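Local structure of E3 ubiquitin-protein ligase HERC2 (Homo sapiens, 4L1M) at residues A166-E171 with L205-V210. The protein is a large HECT-type E3 ubiquitin ligase, whose first RCC1-like domain, a seven-bladed beta-propeller, probably serves as a protein-interaction module. Numbering follows the deposited sequence.
Sequences AAITAE and LKVIDV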
ATOM      1  N   ALA A 166      10.898  -0.860   1.394  1.00 36.27           N
ATOM      2  CA  ALA A 166      11.547  -0.305   0.219  1.00 38.06           C
ATOM      3  C   ALA A 166      11.508   1.220   0.214  1.00 40.36           C
ATOM      4  O   ALA A 166      10.738   1.848   0.971  1.00 40.70           O
ATOM      5  CB  ALA A 166      10.922  -0.854  -1.048  1.00 36.98           C
ATOM      6  N   ALA A 167      12.349   1.809  -0.638  1.00 39.04           N
ATOM      7  CA  ALA A 167      12.293   3.219  -0.861  1.00 40.15           C
ATOM      8  C   ALA A 167      12.852   3.586  -2.218  1.00 40.65           C
ATOM      9  O   ALA A 167      13.699   2.898  -2.753  1.00 42.57           O
ATOM     10  CB  ALA A 167      13.044   3.944   0.239  1.00 42.44           C
ATOM     11  N   ILE A 168      12.373   4.685  -2.767  1.00 41.54           N
ATOM     12  CA  ILE A 168      12.791   5.152  -4.084  1.00 43.54           C
ATOM     13  C   ILE A 168      13.415   6.550  -3.937  1.00 45.38           C
ATOM     14  O   ILE A 168      12.870   7.402  -3.234  1.00 44.54           O
ATOM     15  CB  ILE A 168      11.578   5.198  -5.049  1.00 43.67           C
ATOM     16  CG1 ILE A 168      10.927   3.818  -5.154  1.00 42.48           C
ATOM     17  CG2 ILE A 168      11.998   5.628  -6.441  1.00 46.20           C
ATOM     18  CD1 ILE A 168       9.583   3.814  -5.853  1.00 41.95           C
ATOM     19  N   THR A 169      14.539   6.789  -4.611  1.00 46.76           N
ATOM     20  CA  THR A 169      15.148   8.108  -4.622  1.00 48.51           C
ATOM     21  C   THR A 169      14.624   8.954  -5.771  1.00 49.57           C
ATOM     22  O   THR A 169      13.939   8.458  -6.661  1.00 49.66           O
ATOM     23  CB  THR A 169      16.671   8.015  -4.725  1.00 50.91           C
ATOM     24  OG1 THR A 169      17.054   7.468  -6.006  1.00 51.94           O
ATOM     25  CG2 THR A 169      17.197   7.151  -3.604  1.00 50.39           C
ATOM     26  N   ALA A 170      14.969  10.237  -5.762  1.00 51.86           N
ATOM     27  CA  ALA A 170      14.535  11.156  -6.822  1.00 53.22           C
ATOM     28  C   ALA A 170      15.158  10.787  -8.191  1.00 54.92           C
ATOM     29  O   ALA A 170      14.493  10.917  -9.205  1.00 53.93           O
ATOM     30  CB  ALA A 170      14.839  12.593  -6.444  1.00 53.78           C
ATOM     31  N   GLU A 171      16.405  10.297  -8.198  1.00 57.02           N
ATOM     32  CA  GLU A 171      17.063   9.746  -9.433  1.00 59.73           C
ATOM     33  C   GLU A 171      16.386   8.484 -10.004  1.00 56.71           C
ATOM     34  O   GLU A 171      16.649   8.132 -11.138  1.00 55.54           O
ATOM     35  CB  GLU A 171      18.499   9.311  -9.143  1.00 63.13           C
ATOM     36  CG  GLU A 171      19.523  10.402  -9.078  1.00 69.64           C
ATOM     37  CD  GLU A 171      20.920   9.876  -8.737  1.00 74.68           C
ATOM     38  OE1 GLU A 171      21.901  10.641  -8.922  1.00 82.88           O
ATOM     39  OE2 GLU A 171      21.046   8.716  -8.276  1.00 72.05           O
ATOM     40  N   LEU A 205      17.292   2.322 -15.101  1.00 61.08           N
ATOM     41  CA  LEU A 205      15.916   2.713 -15.308  1.00 59.43           C
ATOM     42  C   LEU A 205      15.485   3.561 -14.138  1.00 58.58           C
ATOM     43  O   LEU A 205      15.975   3.397 -13.033  1.00 58.11           O
ATOM     44  CB  LEU A 205      15.016   1.490 -15.368  1.00 57.46           C
ATOM     45  CG  LEU A 205      15.266   0.549 -16.538  1.00 58.00           C
ATOM     46  CD1 LEU A 205      14.422  -0.698 -16.369  1.00 57.19           C
ATOM     47  CD2 LEU A 205      14.940   1.220 -17.838  1.00 59.09           C
ATOM     48  N   LYS A 206      14.549   4.470 -14.383  1.00 59.50           N
ATOM     49  CA  LYS A 206      14.026   5.299 -13.332  1.00 57.65           C
ATOM     50  C   LYS A 206      12.772   4.637 -12.738  1.00 54.03           C
ATOM     51  O   LYS A 206      11.711   4.629 -13.355  1.00 52.55           O
ATOM     52  CB  LYS A 206      13.715   6.693 -13.857  1.00 59.96           C
ATOM     53  CG  LYS A 206      13.441   7.669 -12.732  1.00 61.73           C
ATOM     54  CD  LYS A 206      12.837   8.989 -13.198  1.00 63.95           C
ATOM     55  CE  LYS A 206      12.136   9.666 -12.024  1.00 62.55           C
ATOM     56  NZ  LYS A 206      12.061  11.120 -12.235  1.00 64.86           N
ATOM     57  N   VAL A 207      12.899   4.103 -11.529  1.00 50.98           N
ATOM     58  CA  VAL A 207      11.764   3.503 -10.841  1.00 48.40           C
ATOM     59  C   VAL A 207      10.890   4.614 -10.289  1.00 47.27           C
ATOM     60  O   VAL A 207      11.407   5.556  -9.689  1.00 47.09           O
ATOM     61  CB  VAL A 207      12.226   2.596  -9.673  1.00 47.00           C
ATOM     62  CG1 VAL A 207      11.041   2.021  -8.914  1.00 44.53           C
ATOM     63  CG2 VAL A 207      13.100   1.466 -10.186  1.00 47.16           C
ATOM     64  N   ILE A 208       9.572   4.491 -10.466  1.00 46.03           N
ATOM     65  CA  ILE A 208       8.626   5.510  -9.963  1.00 46.54           C
ATOM     66  C   ILE A 208       7.572   5.004  -8.980  1.00 45.10           C
ATOM     67  O   ILE A 208       6.935   5.806  -8.300  1.00 45.04           O
ATOM     68  CB  ILE A 208       7.897   6.244 -11.104  1.00 47.28           C
ATOM     69  CG1 ILE A 208       6.958   5.285 -11.860  1.00 46.55           C
ATOM     70  CG2 ILE A 208       8.920   6.914 -12.022  1.00 49.02           C
ATOM     71  CD1 ILE A 208       6.118   5.971 -12.922  1.00 47.90           C
ATOM     72  N   ASP A 209       7.349   3.703  -8.930  1.00 44.35           N
ATOM     73  CA  ASP A 209       6.493   3.132  -7.910  1.00 43.38           C
ATOM     74  C   ASP A 209       6.989   1.748  -7.538  1.00 41.57           C
ATOM     75  O   ASP A 209       7.677   1.087  -8.327  1.00 41.26           O
ATOM     76  CB  ASP A 209       5.043   3.075  -8.384  1.00 45.11           C
ATOM     77  CG  ASP A 209       4.067   2.885  -7.242  1.00 46.52           C
ATOM     78  OD1 ASP A 209       4.321   3.404  -6.109  1.00 47.50           O
ATOM     79  OD2 ASP A 209       3.038   2.205  -7.471  1.00 48.56           O
ATOM     80  N   VAL A 210       6.639   1.322  -6.334  1.00 39.92           N
ATOM     81  CA  VAL A 210       6.976   0.004  -5.832  1.00 39.69           C
ATOM     82  C   VAL A 210       5.907  -0.418  -4.836  1.00 38.86           C
ATOM     83  O   VAL A 210       5.394   0.410  -4.107  1.00 40.62           O
ATOM     84  CB  VAL A 210       8.379  -0.010  -5.172  1.00 40.24           C
ATOM     85  CG1 VAL A 210       8.409   0.821  -3.917  1.00 40.11           C
ATOM     86  CG2 VAL A 210       8.823  -1.433  -4.856  1.00 40.94           C
TER
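Two neighbouring blades of the RCC1-like beta-propeller pack face to face here: strand 164-169, second in its four-stranded blade, lies over strand 207-212, the first strand of the next blade. The segment axes come as close as 7.4 Å, and no hydrogen bond joins the two segments; side chains meet side chains and backbone by van der Waals contact. Ile168 contributes most of the contact. Its chi1 of -58° sets CG1 beside the backbone N and CG2 beside the carbonyl carbon, and the two branches do different work. The CG1 arm carries Ile168 CD1 between Val207 and Val210, 3.8 Å from Val210 CG1. Ile168 CD1 also lies 3.7 Å from Asp209 C, over the classic beta bulge that Ile208 and Asp209 form against strand 218-223 of their own blade. Branched, compact valines suit this buried seam: the side chain of Val207 crosses that of Ile168 at about a right angle, whereas those of Val210 and Ile168 slide past each other in opposite directions. The small side chain of Ala166, its CB 4.2 Å from Val210 CG1, is consistent with the close approach. At the solvent-exposed end, the extended Lys206 chain lays its CG 3.6 Å from the carbonyl O of Glu171. The other branch of Ile168, CG2, rests 3.3 Å from the backbone O of Val207.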